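Local structure of putative metallopeptidase (Shewanella baltica OS155, 3IEH) at residues A[10-15]-A[20-25]; A[16-21]-A[255-260]; A[39-44]-A[103-108]; A[164-169]-A[228-233]; A[176-181]-A[198-203]. The protein probably acts as a zinc-dependent hydrolase of the peptidase M14 family, related to the metallocarboxypeptidases. One frame throughout, in Å; residues are numbered along the deposited sequence.

Contact 1. Residues A[10-15]-A[20-25]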
# COMPACT_ATOMS: atom_id res chain seq x y z
N SER A 10 16.21 -12.23 1.62
CA SER A 10 15.61 -11.81 2.85
C SER A 10 16.26 -10.52 3.36
O SER A 10 17.49 -10.43 3.48
CB SER A 10 15.77 -12.95 3.86
OG SER A 10 15.20 -12.59 5.10
N PHE A 11 15.41 -9.54 3.65
CA PHE A 11 15.81 -8.24 4.17
C PHE A 11 15.18 -8.01 5.52
O PHE A 11 13.97 -8.16 5.69
CB PHE A 11 15.36 -7.12 3.24
CG PHE A 11 16.02 -7.13 1.89
CD1 PHE A 11 15.53 -7.92 0.86
CD2 PHE A 11 17.12 -6.33 1.65
CE1 PHE A 11 16.15 -7.92 -0.38
CE2 PHE A 11 17.75 -6.33 0.40
CZ PHE A 11 17.25 -7.12 -0.61
N GLN A 12 15.99 -7.62 6.49
CA GLN A 12 15.52 -7.42 7.82
C GLN A 12 16.21 -6.20 8.41
O GLN A 12 17.41 -6.06 8.23
CB GLN A 12 15.85 -8.66 8.64
CG GLN A 12 15.51 -8.50 10.10
CD GLN A 12 15.80 -9.74 10.87
OE1 GLN A 12 14.99 -10.67 10.90
NE2 GLN A 12 16.94 -9.75 11.54
N TRP A 13 15.45 -5.35 9.11
CA TRP A 13 15.99 -4.12 9.74
C TRP A 13 15.56 -4.03 11.19
O TRP A 13 14.55 -4.60 11.58
CB TRP A 13 15.45 -2.87 9.02
CG TRP A 13 15.87 -2.74 7.58
CD1 TRP A 13 17.00 -2.14 7.12
CD2 TRP A 13 15.17 -3.23 6.42
NE1 TRP A 13 17.05 -2.23 5.74
CE2 TRP A 13 15.95 -2.89 5.28
CE3 TRP A 13 13.96 -3.93 6.23
CZ2 TRP A 13 15.56 -3.22 3.96
CZ3 TRP A 13 13.57 -4.28 4.91
CH2 TRP A 13 14.36 -3.90 3.80
N LYS A 14 16.32 -3.31 12.00
CA LYS A 14 15.89 -3.07 13.38
C LYS A 14 15.20 -1.72 13.39
O LYS A 14 15.68 -0.78 12.78
CB LYS A 14 17.06 -3.06 14.36
CG LYS A 14 17.87 -4.36 14.37
CD LYS A 14 18.90 -4.41 15.53
CE LYS A 14 19.72 -5.70 15.47
NZ LYS A 14 20.24 -5.92 14.07
N SER A 15 14.06 -1.65 14.06
CA SER A 15 13.32 -0.41 14.24
C SER A 15 13.40 -0.02 15.69
O SER A 15 12.98 -0.78 16.52
CB SER A 15 11.84 -0.63 13.93
OG SER A 15 11.05 0.45 14.40
N CYS A 20 11.83 -3.55 17.60
CA CYS A 20 11.77 -4.94 17.17
C CYS A 20 12.37 -5.08 15.77
O CYS A 20 12.84 -4.09 15.19
CB CYS A 20 10.33 -5.43 17.22
SG CYS A 20 9.27 -4.70 16.00
N GLU A 21 12.39 -6.32 15.26
CA GLU A 21 12.82 -6.61 13.88
C GLU A 21 11.65 -6.35 12.92
O GLU A 21 10.48 -6.57 13.26
CB GLU A 21 13.27 -8.08 13.73
CG GLU A 21 14.41 -8.52 14.64
CD GLU A 21 15.72 -7.82 14.35
OE1 GLU A 21 16.05 -7.54 13.17
OE2 GLU A 21 16.45 -7.56 15.33
N SER A 22 11.97 -5.90 11.72
CA SER A 22 10.95 -5.61 10.72
C SER A 22 10.12 -6.85 10.30
O SER A 22 8.97 -6.72 9.84
CB SER A 22 11.60 -4.97 9.51
OG SER A 22 12.55 -5.83 8.96
N THR A 23 10.68 -8.05 10.47
CA THR A 23 10.02 -9.27 10.09
C THR A 23 9.20 -9.85 11.24
O THR A 23 8.57 -10.90 11.08
CB THR A 23 11.05 -10.35 9.72
OG1 THR A 23 12.00 -10.45 10.78
CG2 THR A 23 11.77 -10.00 8.41
N ASP A 24 9.23 -9.20 12.40
CA ASP A 24 8.49 -9.68 13.56
C ASP A 24 6.97 -9.56 13.36
O ASP A 24 6.32 -8.70 13.95
CB ASP A 24 8.91 -8.88 14.79
CG ASP A 24 8.50 -9.54 16.07
OD1 ASP A 24 7.56 -10.38 16.07
OD2 ASP A 24 9.16 -9.22 17.07
N ILE A 25 6.42 -10.48 12.58
CA ILE A 25 5.01 -10.45 12.23
C ILE A 25 4.07 -10.68 13.44
O ILE A 25 2.94 -10.19 13.44
CB ILE A 25 4.73 -11.48 11.08
CG1 ILE A 25 3.45 -11.11 10.33
CG2 ILE A 25 4.70 -12.93 11.62
CD1 ILE A 25 3.16 -12.02 9.16
O HOH W 1 11.83 -6.69 6.64
O HOH W 2 18.92 -6.77 11.77

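Contact 2. Residues A[16-21]-A[255-260]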
# COMPACT_ATOMS: atom_id res chain seq x y z
N ASP A 16 13.88 1.18 16.01
CA ASP A 16 13.81 1.59 17.41
C ASP A 16 12.49 2.27 17.69
O ASP A 16 12.13 2.40 18.85
CB ASP A 16 15.05 2.31 18.01
CG ASP A 16 15.76 3.23 17.05
OD1 ASP A 16 15.57 3.11 15.83
OD2 ASP A 16 16.55 4.06 17.55
N ILE A 17 11.75 2.63 16.65
CA ILE A 17 10.41 3.15 16.86
C ILE A 17 9.55 2.06 17.49
O ILE A 17 8.84 2.34 18.45
CB ILE A 17 9.72 3.64 15.58
CG1 ILE A 17 10.47 4.85 15.00
CG2 ILE A 17 8.28 4.05 15.89
CD1 ILE A 17 9.85 5.39 13.74
N PHE A 18 9.63 0.84 16.98
CA PHE A 18 8.83 -0.29 17.51
C PHE A 18 9.67 -1.24 18.36
O PHE A 18 9.15 -2.19 18.94
CB PHE A 18 8.16 -1.05 16.35
CG PHE A 18 7.14 -0.23 15.61
CD1 PHE A 18 5.86 -0.07 16.12
CD2 PHE A 18 7.47 0.43 14.43
CE1 PHE A 18 4.95 0.71 15.47
CE2 PHE A 18 6.55 1.21 13.77
CZ PHE A 18 5.29 1.35 14.28
N ASN A 19 10.97 -0.97 18.44
CA ASN A 19 11.89 -1.76 19.24
C ASN A 19 11.82 -3.24 18.89
O ASN A 19 11.75 -4.10 19.77
CB ASN A 19 11.64 -1.54 20.73
CG ASN A 19 12.75 -2.11 21.60
OD1 ASN A 19 13.91 -2.16 21.20
ND2 ASN A 19 12.39 -2.56 22.79
N CYS A 20 11.83 -3.55 17.60
CA CYS A 20 11.77 -4.94 17.17
C CYS A 20 12.37 -5.08 15.77
O CYS A 20 12.84 -4.09 15.19
CB CYS A 20 10.33 -5.43 17.22
SG CYS A 20 9.27 -4.70 16.00
N GLU A 21 12.39 -6.32 15.26
CA GLU A 21 12.82 -6.61 13.88
C GLU A 21 11.65 -6.35 12.92
O GLU A 21 10.48 -6.57 13.26
CB GLU A 21 13.27 -8.08 13.73
CG GLU A 21 14.41 -8.52 14.64
CD GLU A 21 15.72 -7.82 14.35
OE1 GLU A 21 16.05 -7.54 13.17
OE2 GLU A 21 16.45 -7.56 15.33
N GLN A 255 13.16 6.04 9.26
CA GLN A 255 12.86 7.16 8.37
C GLN A 255 11.82 6.74 7.34
O GLN A 255 10.93 7.53 6.97
CB GLN A 255 14.12 7.63 7.64
CG GLN A 255 14.94 8.58 8.46
CD GLN A 255 14.27 9.95 8.56
OE1 GLN A 255 14.04 10.62 7.53
NE2 GLN A 255 13.99 10.39 9.78
N ARG A 256 11.92 5.48 6.89
CA ARG A 256 10.96 4.95 5.91
C ARG A 256 9.59 4.78 6.57
O ARG A 256 8.58 5.15 5.98
CB ARG A 256 11.50 3.65 5.29
CG ARG A 256 12.69 3.91 4.35
CD ARG A 256 13.74 2.80 4.43
NE ARG A 256 13.13 1.49 4.29
CZ ARG A 256 13.71 0.34 4.62
NH1 ARG A 256 14.95 0.31 5.09
NH2 ARG A 256 13.06 -0.79 4.47
N VAL A 257 9.57 4.26 7.80
CA VAL A 257 8.34 4.13 8.56
C VAL A 257 7.66 5.50 8.66
O VAL A 257 6.46 5.62 8.38
CB VAL A 257 8.60 3.61 9.99
CG1 VAL A 257 7.30 3.65 10.80
CG2 VAL A 257 9.19 2.23 9.97
N LEU A 258 8.41 6.51 9.06
CA LEU A 258 7.88 7.89 9.21
C LEU A 258 7.45 8.49 7.89
O LEU A 258 6.43 9.19 7.82
CB LEU A 258 8.89 8.81 9.88
CG LEU A 258 9.21 8.45 11.35
CD1 LEU A 258 10.26 9.39 11.89
CD2 LEU A 258 7.98 8.47 12.25
N ALA A 259 8.22 8.21 6.84
CA ALA A 259 7.87 8.69 5.47
C ALA A 259 6.56 8.07 4.98
O ALA A 259 5.73 8.74 4.36
CB ALA A 259 9.00 8.37 4.46
N ASN A 260 6.41 6.77 5.21
CA ASN A 260 5.21 6.02 4.85
C ASN A 260 4.00 6.55 5.62
O ASN A 260 2.93 6.71 5.05
CB ASN A 260 5.44 4.52 5.08
CG ASN A 260 6.14 3.85 3.89
OD1 ASN A 260 5.50 3.52 2.91
ND2 ASN A 260 7.45 3.66 3.98

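Contact 3. Residues A[39-44]-A[103-108]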
# COMPACT_ATOMS: atom_id res chain seq x y z
N LEU A 39 -9.67 1.70 17.51
CA LEU A 39 -10.34 2.55 16.54
C LEU A 39 -11.77 2.11 16.20
O LEU A 39 -12.52 2.86 15.60
CB LEU A 39 -9.50 2.67 15.26
CG LEU A 39 -8.21 3.46 15.44
CD1 LEU A 39 -7.25 3.10 14.28
CD2 LEU A 39 -8.47 5.01 15.55
N GLY A 40 -12.17 0.90 16.58
CA GLY A 40 -13.53 0.45 16.27
C GLY A 40 -13.66 -0.03 14.83
O GLY A 40 -14.76 -0.11 14.30
N MSE A 41 -12.54 -0.39 14.21
CA MSE A 41 -12.58 -0.87 12.83
C MSE A 41 -13.06 -2.30 12.72
O MSE A 41 -12.81 -3.12 13.59
CB MSE A 41 -11.22 -0.70 12.19
CG MSE A 41 -10.88 0.77 12.10
SE MSE A 41 -9.51 1.12 10.86
CE MSE A 41 -10.45 0.77 9.20
N VAL A 42 -13.78 -2.59 11.64
CA VAL A 42 -14.40 -3.89 11.43
C VAL A 42 -13.49 -4.69 10.52
O VAL A 42 -12.95 -4.16 9.55
CB VAL A 42 -15.84 -3.74 10.83
CG1 VAL A 42 -16.50 -5.07 10.68
CG2 VAL A 42 -16.70 -2.84 11.73
N GLU A 43 -13.28 -5.94 10.88
CA GLU A 43 -12.48 -6.85 10.08
C GLU A 43 -13.35 -7.59 9.09
O GLU A 43 -14.43 -8.09 9.43
CB GLU A 43 -11.78 -7.89 10.96
CG GLU A 43 -11.06 -8.95 10.12
CD GLU A 43 -10.00 -9.72 10.87
OE1 GLU A 43 -9.70 -9.38 12.04
OE2 GLU A 43 -9.44 -10.66 10.27
N LYS A 44 -12.90 -7.63 7.84
CA LYS A 44 -13.53 -8.46 6.83
C LYS A 44 -12.45 -9.37 6.26
O LYS A 44 -11.64 -8.95 5.45
CB LYS A 44 -14.25 -7.61 5.78
CG LYS A 44 -15.68 -7.21 6.23
CD LYS A 44 -16.10 -5.85 5.75
CE LYS A 44 -17.61 -5.64 5.81
NZ LYS A 44 -18.31 -6.35 4.68
N LEU A 103 -12.54 5.04 5.92
CA LEU A 103 -11.24 4.41 5.66
C LEU A 103 -11.31 2.89 5.69
O LEU A 103 -11.87 2.28 6.61
CB LEU A 103 -10.19 4.84 6.69
CG LEU A 103 -8.73 4.44 6.38
CD1 LEU A 103 -8.23 5.12 5.11
CD2 LEU A 103 -7.86 4.79 7.55
N SER A 104 -10.69 2.29 4.67
CA SER A 104 -10.55 0.85 4.56
C SER A 104 -9.06 0.59 4.49
O SER A 104 -8.33 1.41 3.93
CB SER A 104 -11.26 0.33 3.30
OG SER A 104 -12.68 0.53 3.38
N LEU A 105 -8.60 -0.49 5.10
CA LEU A 105 -7.16 -0.85 5.10
C LEU A 105 -6.90 -2.30 4.69
O LEU A 105 -7.68 -3.24 5.03
CB LEU A 105 -6.54 -0.63 6.47
CG LEU A 105 -6.65 0.78 7.07
CD1 LEU A 105 -6.29 0.72 8.57
CD2 LEU A 105 -5.82 1.85 6.32
N LEU A 106 -5.81 -2.48 3.95
CA LEU A 106 -5.24 -3.79 3.69
C LEU A 106 -3.83 -3.69 4.27
O LEU A 106 -2.89 -3.37 3.58
CB LEU A 106 -5.21 -4.12 2.20
CG LEU A 106 -6.48 -4.64 1.52
CD1 LEU A 106 -6.23 -4.75 -0.02
CD2 LEU A 106 -6.97 -6.00 2.14
N PRO A 107 -3.69 -3.91 5.58
CA PRO A 107 -2.42 -3.62 6.23
C PRO A 107 -1.24 -4.52 5.85
O PRO A 107 -0.11 -4.08 5.95
CB PRO A 107 -2.73 -3.72 7.72
CG PRO A 107 -4.03 -4.35 7.83
CD PRO A 107 -4.74 -4.29 6.54
N LEU A 108 -1.50 -5.76 5.42
CA LEU A 108 -0.45 -6.72 5.11
C LEU A 108 -1.01 -7.80 4.18
O LEU A 108 -1.60 -8.80 4.62
CB LEU A 108 0.15 -7.33 6.39
CG LEU A 108 1.25 -8.40 6.26
CD1 LEU A 108 2.37 -7.96 5.30
CD2 LEU A 108 1.86 -8.78 7.65

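Contact 4. Residues A[164-169]-A[228-233]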
# COMPACT_ATOMS: atom_id res chain seq x y z
N ASP A 164 -12.93 6.84 -4.22
CA ASP A 164 -12.41 8.21 -4.14
C ASP A 164 -10.89 8.25 -3.96
O ASP A 164 -10.32 9.32 -3.90
CB ASP A 164 -13.11 8.92 -2.98
CG ASP A 164 -14.62 8.84 -3.09
OD1 ASP A 164 -15.11 9.39 -4.07
OD2 ASP A 164 -15.31 8.24 -2.21
N GLY A 165 -10.23 7.10 -3.89
CA GLY A 165 -8.79 7.12 -3.77
C GLY A 165 -8.22 5.80 -3.34
O GLY A 165 -8.79 5.13 -2.49
N ILE A 166 -7.11 5.41 -3.96
CA ILE A 166 -6.38 4.20 -3.60
C ILE A 166 -4.91 4.62 -3.40
O ILE A 166 -4.31 5.27 -4.27
CB ILE A 166 -6.54 3.08 -4.70
CG1 ILE A 166 -5.74 1.80 -4.38
CG2 ILE A 166 -6.05 3.55 -6.05
CD1 ILE A 166 -5.90 1.28 -3.00
N LEU A 167 -4.37 4.35 -2.22
CA LEU A 167 -2.95 4.52 -1.98
C LEU A 167 -2.41 3.16 -1.66
O LEU A 167 -2.98 2.43 -0.85
CB LEU A 167 -2.68 5.48 -0.82
CG LEU A 167 -1.27 5.46 -0.20
CD1 LEU A 167 -0.23 5.87 -1.19
CD2 LEU A 167 -1.22 6.35 1.05
N THR A 168 -1.31 2.81 -2.30
CA THR A 168 -0.62 1.58 -1.94
C THR A 168 0.83 1.96 -1.58
O THR A 168 1.47 2.71 -2.30
CB THR A 168 -0.69 0.51 -3.06
OG1 THR A 168 -0.19 -0.72 -2.52
CG2 THR A 168 0.13 0.90 -4.27
N CYS A 169 1.33 1.47 -0.44
CA CYS A 169 2.65 1.86 0.06
C CYS A 169 3.72 0.80 -0.13
O CYS A 169 3.75 -0.23 0.57
CB CYS A 169 2.52 2.24 1.51
SG CYS A 169 1.42 3.70 1.63
N THR A 228 -0.47 -4.50 -14.79
CA THR A 228 -1.38 -5.49 -14.22
C THR A 228 -1.28 -5.52 -12.70
O THR A 228 -1.59 -6.53 -12.08
CB THR A 228 -1.08 -6.89 -14.78
OG1 THR A 228 0.28 -7.23 -14.50
CG2 THR A 228 -1.31 -6.94 -16.26
N SER A 229 -0.88 -4.41 -12.10
CA SER A 229 -0.80 -4.27 -10.64
C SER A 229 -2.17 -4.01 -10.01
O SER A 229 -3.09 -3.54 -10.67
CB SER A 229 0.12 -3.11 -10.25
OG SER A 229 -0.50 -1.87 -10.50
N PHE A 230 -2.27 -4.28 -8.72
CA PHE A 230 -3.50 -4.09 -7.98
C PHE A 230 -4.05 -2.66 -8.13
O PHE A 230 -5.23 -2.46 -8.41
CB PHE A 230 -3.20 -4.43 -6.51
CG PHE A 230 -4.35 -4.21 -5.57
CD1 PHE A 230 -5.44 -5.07 -5.57
CD2 PHE A 230 -4.31 -3.16 -4.64
CE1 PHE A 230 -6.51 -4.88 -4.66
CE2 PHE A 230 -5.35 -2.98 -3.72
CZ PHE A 230 -6.46 -3.84 -3.74
N GLU A 231 -3.17 -1.68 -7.95
CA GLU A 231 -3.50 -0.24 -8.06
C GLU A 231 -4.04 0.11 -9.46
O GLU A 231 -5.11 0.70 -9.58
CB GLU A 231 -2.26 0.62 -7.82
CG GLU A 231 -1.26 0.11 -6.75
CD GLU A 231 -0.17 -0.90 -7.22
OE1 GLU A 231 0.68 -0.56 -8.09
OE2 GLU A 231 -0.12 -2.01 -6.66
N ALA A 232 -3.27 -0.21 -10.51
CA ALA A 232 -3.71 0.16 -11.89
C ALA A 232 -5.07 -0.45 -12.19
O ALA A 232 -5.96 0.18 -12.74
CB ALA A 232 -2.65 -0.26 -13.01
N CYS A 233 -5.24 -1.69 -11.76
CA CYS A 233 -6.48 -2.41 -11.96
C CYS A 233 -7.69 -1.73 -11.27
O CYS A 233 -8.76 -1.61 -11.86
CB CYS A 233 -6.33 -3.83 -11.46
SG CYS A 233 -7.77 -4.85 -11.91

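Contact 5. Residues A[176-181]-A[198-203]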
# COMPACT_ATOMS: atom_id res chain seq x y z
N ARG A 176 18.03 4.36 -3.34
CA ARG A 176 18.25 5.30 -2.24
C ARG A 176 17.38 6.58 -2.41
O ARG A 176 17.38 7.44 -1.55
CB ARG A 176 19.73 5.62 -2.09
CG ARG A 176 20.35 6.33 -3.26
CD ARG A 176 21.81 6.69 -2.94
NE ARG A 176 21.89 7.65 -1.85
CZ ARG A 176 21.62 8.95 -1.95
NH1 ARG A 176 21.24 9.49 -3.11
NH2 ARG A 176 21.71 9.72 -0.87
N GLU A 177 16.60 6.63 -3.49
CA GLU A 177 15.82 7.81 -3.87
C GLU A 177 14.32 7.49 -3.89
O GLU A 177 13.94 6.44 -4.38
CB GLU A 177 16.22 8.26 -5.28
CG GLU A 177 17.63 8.78 -5.38
CD GLU A 177 18.04 9.15 -6.80
OE1 GLU A 177 17.48 8.57 -7.74
OE2 GLU A 177 18.91 10.02 -6.97
N ALA A 178 13.49 8.39 -3.38
CA ALA A 178 12.03 8.13 -3.33
C ALA A 178 11.36 8.41 -4.69
O ALA A 178 11.89 9.16 -5.51
CB ALA A 178 11.37 8.98 -2.24
N TYR A 179 10.20 7.81 -4.92
CA TYR A 179 9.40 8.15 -6.08
C TYR A 179 7.98 7.65 -5.86
O TYR A 179 7.68 6.98 -4.86
CB TYR A 179 10.02 7.65 -7.40
CG TYR A 179 10.26 6.18 -7.46
CD1 TYR A 179 11.39 5.60 -6.84
CD2 TYR A 179 9.36 5.33 -8.14
CE1 TYR A 179 11.62 4.23 -6.89
CE2 TYR A 179 9.57 3.94 -8.19
CZ TYR A 179 10.69 3.39 -7.54
OH TYR A 179 10.91 2.02 -7.60
N VAL A 180 7.10 8.03 -6.77
CA VAL A 180 5.69 7.71 -6.64
C VAL A 180 5.04 7.53 -8.01
O VAL A 180 5.30 8.31 -8.91
CB VAL A 180 4.92 8.82 -5.86
CG1 VAL A 180 5.27 10.18 -6.39
CG2 VAL A 180 3.42 8.58 -5.96
N TYR A 181 4.25 6.47 -8.16
CA TYR A 181 3.44 6.22 -9.34
C TYR A 181 2.11 6.83 -9.00
O TYR A 181 1.57 6.51 -7.97
CB TYR A 181 3.18 4.70 -9.56
CG TYR A 181 4.40 3.84 -9.86
CD1 TYR A 181 5.16 3.28 -8.84
CD2 TYR A 181 4.75 3.54 -11.17
CE1 TYR A 181 6.27 2.49 -9.12
CE2 TYR A 181 5.85 2.76 -11.45
CZ TYR A 181 6.60 2.23 -10.44
OH TYR A 181 7.69 1.45 -10.77
N ASP A 198 6.36 15.52 -3.10
CA ASP A 198 6.99 16.44 -2.15
C ASP A 198 7.07 15.89 -0.71
O ASP A 198 8.06 16.12 -0.02
CB ASP A 198 6.28 17.81 -2.15
CG ASP A 198 6.43 18.57 -3.49
OD1 ASP A 198 7.43 18.36 -4.22
OD2 ASP A 198 5.54 19.36 -3.82
N THR A 199 6.04 15.18 -0.26
CA THR A 199 6.05 14.59 1.08
C THR A 199 7.23 13.62 1.23
O THR A 199 7.99 13.67 2.21
CB THR A 199 4.73 13.85 1.39
OG1 THR A 199 3.63 14.76 1.24
CG2 THR A 199 4.75 13.29 2.79
N LEU A 200 7.39 12.74 0.26
CA LEU A 200 8.53 11.81 0.27
C LEU A 200 9.84 12.59 0.16
O LEU A 200 10.83 12.27 0.84
CB LEU A 200 8.42 10.81 -0.88
CG LEU A 200 7.19 9.89 -0.90
CD1 LEU A 200 7.29 8.97 -2.12
CD2 LEU A 200 7.12 9.09 0.42
N GLY A 201 9.82 13.62 -0.68
CA GLY A 201 10.97 14.50 -0.88
C GLY A 201 11.41 15.16 0.40
O GLY A 201 12.53 15.58 0.51
N GLY A 202 10.52 15.25 1.39
CA GLY A 202 10.88 15.80 2.69
C GLY A 202 11.69 14.85 3.56
O GLY A 202 12.28 15.28 4.52
N TYR A 203 11.68 13.56 3.23
CA TYR A 203 12.47 12.56 3.97
C TYR A 203 13.65 12.05 3.18
O TYR A 203 14.65 11.64 3.78
CB TYR A 203 11.62 11.34 4.34
CG TYR A 203 10.53 11.69 5.29
CD1 TYR A 203 9.33 12.18 4.82
CD2 TYR A 203 10.69 11.57 6.67
CE1 TYR A 203 8.30 12.52 5.66
CE2 TYR A 203 9.66 11.93 7.54
CZ TYR A 203 8.47 12.41 7.02
OH TYR A 203 7.42 12.77 7.83

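Contact 1. Residues A[10-15]-A[20-25]
K14 and E21 face each other as an antiparallel non-hydrogen-bonded pair in a short beta hairpin, strands 14-15 and 20-21. Backbone bonds close it: S15 N donates to C20 O (3.0 Å) and C20 N to S15 O (3.2 Å), and further on S22 N reaches W13 O at 2.9 Å. The S22 hydroxyl extends this pairing by accepting from W13 N at 2.9 Å; a chi1 of 60° swings OG between its own backbone N and carbonyl carbon, where it also lies at the indole edge of W13 near CE3. A water that donates to F11 O binds the same OG. The side chains of K14 and E21 run side by side, pointing the same way, yet NZ stays 4.3 Å from OE2, beyond a salt bridge. A second water joins K14 NZ to E21 OE1. Replacing E21 with an alanine would probably leave K14 without this neighbouring opposite charge and take from the water its carboxylate acceptor. E21 bends at chi2 (-65°) toward the Q12 amide, whose plane is turned 51° from the carboxylate. Q12 NE2 lies 2.9 Å from E21 OE1, at a poor hydrogen-bonding angle, while Q12 OE1 comes within 3.0 Å of T23 OG1.

Contact 2. Residues A[16-21]-A[255-260]
The turn of the N-terminal beta hairpin, which carries a G1 beta bulge with N19 and C20 both facing S15, rests I17 and F18 on V257 and L258 of helix 253-271. No hydrogen bond crosses between the two segments; methyl groups and one ring edge do the touching. The I17 chain is fully extended beyond CB (chi2 180°), which carries CD1 out as the leading atom. It meets L258 CD2 at 3.9 Å, the two side chains crossing at a slant, and stands 4.3 Å from V257 CG1. F18 presents its edge: CE2 lies 3.9 Å from V257 CG1, and that methyl sits in the plane of the ring. One ring face is covered from within the turn by I17 CG2, 3.9 Å above the plane and offset toward the rim, so the two hydrophobic residues of the turn brace each other as they approach the helix. Within the helix, R256 O takes two donors, N260 N at 2.8 Å and N260 ND2 at 2.7 Å. The amide reaches it from well above the carbonyl plane (56°), and ND2 is also bonded to T247 OG1 on the adjoining strand 242-248. The turn is tied to the start of the helix by D254, which accepts from D16 N. F18 meets the W84 ring of helix 81-91 and touches L31 of helix 25-39, L258 touches H88, and R256 makes a salt bridge with E171 at the end of strand 165-172.

Contact 3. Residues A[39-44]-A[103-108]
The flat group at this contact between M41 and L103 is a peptide, since no aromatic ring takes part. The methyl CE of M41, a selenomethionine in the crystal, lies 3.3 Å from L103 O and comes from above one face of the carbonyl, tilted well out of its plane. The oxygen also bonds to S59 OG, so CE adds an apolar neighbour to an atom that already has a polar partner. Beside it the selenium SE of M41 touches CD1 of L105 at 4.0 Å, the two side chains crossing at about a right angle. The reach depends on the shape of the M41 chain: extended through chi2 and then bent at chi3 (70°), it folds CE back over the L103 carbonyl while SE stays against the leucine. The side chain of L103 is less involved, its CB remaining 4.8 Å from M41 CE. M41 is delivered here by the end of helix 25-39, a Schellman motif in which G40 takes positive phi (79°) and M41 N returns to M36 O. A side chain at G40 would run into the carbonyl oxygen of L39. No hydrogen bond crosses the contact, which lies away from the zinc site. M41 also touches M36 and F98, and L105 is covered by L86 and L90 of helix 81-91. In the mixed sheet strand 52-58 lies between strands 42-49 and 102-106, so M41, just before the outermost strand 42-49, reaches past the level of 52-58 to strand 102-106.

Contact 4. Residues A[164-169]-A[228-233]
T168 OG1, on the strand residue that meets E231, is gripped twice: by a hydrogen bond with S72 OG and by a weak one with H170 NE2, a residue that binds the zinc ion. With OG1 placed anti to the backbone N (chi1 -170°), the methyl CG2 is what turns to E231, the two side chains crossing at about a right angle. The modelled gap between T168 CG2 and E231 CG is shorter than two carbons allow, so the exact closeness there is doubtful. The E231 carboxylate is engaged away from the strand, OE2 with N128 ND2 and OE1 with an unidentified ligand; its side chain lies about 7 Å from the zinc ion. With an alanine in place of E231, N128 would probably lose its carboxylate partner. Two residues back along the strand, I166 CD1 approaches F230 CE2 at 4.4 Å, and that ring also meets F131 edge-to-face. The helix start itself is capped by S229, whose OG accepts from A232 N (3.2 Å, 168° at the hydrogen) and also bonds D227; C233 N reaches S229 O at 3.0 Å. Across the sheet, strand 165-172 runs between 68-73 and 242-248, parallel to both. I166 and T168 turn one face of this central strand to helix 230-237, while L167 and C169 on the other face pack against helix 253-271.

Contact 5. Residues A[176-181]-A[198-203]
L200 lays its side chain along A178 and the backbone that follows, with L200 CB and A178 CB 3.7 Å apart. Its CG stands anti to the carbonyl carbon (chi1 -61°) and the chain continues extended, which carries CD1 forward from the helix to the segment. There CD1 lies 4.1 Å from A178 CB and 3.4 Å from Y179 O, arriving well above the plane of that carbonyl. The same methyl ends 4.4 Å from V180 CB, so one leucine branch touches three successive residues. The contact contains no hydrogen bond between the two segments and is buried throughout. Y179 contributes its main-chain oxygen here, while its CB points away from L200. Its ring has E177 O at the edge, in plane, and its hydroxyl OH bonds D172 OD2. The main chain of Y179 also bonds to E246, which is predicted to be the catalytic proton donor/acceptor, and their side chains come within about 3 Å. L200 in turn touches T247 of strand 242-248. The side chains alternate as the chain enters strand 179-183: A178, just before it, and V180 face helix 191-201, whereas Y179 between them points away, toward the probable active site. This is consistent with the alpha/beta/alpha fold of M14 peptidases, a mixed sheet with helices on both faces; here helix 191-201 covers one of them, and the strand supplies residues near the catalytic centre.

How the contacts relate
Contacts 3, 4 and 5 are buried and apolar across their segments, all reaching the eight-stranded mixed sheet; contacts 1 and 2 are partly buried, farther from the chain's centre, on the same side of it. Contact 1 is the polar exception, built on backbone and hydroxyl bonds, while contact 2 sets the turn of the same hairpin on helix 253-271 through methyls; W13 meets R256 between them. That helix carries N260 to C169 of contact 4 and A259 to L200 and Y203 of contact 5. L106 of contact 3 packs on F230 of contact 4. Contacts 1, 4 and 5 bring side chains near the zinc site; contact 3 lies away from it, across the chain's centre from contact 5.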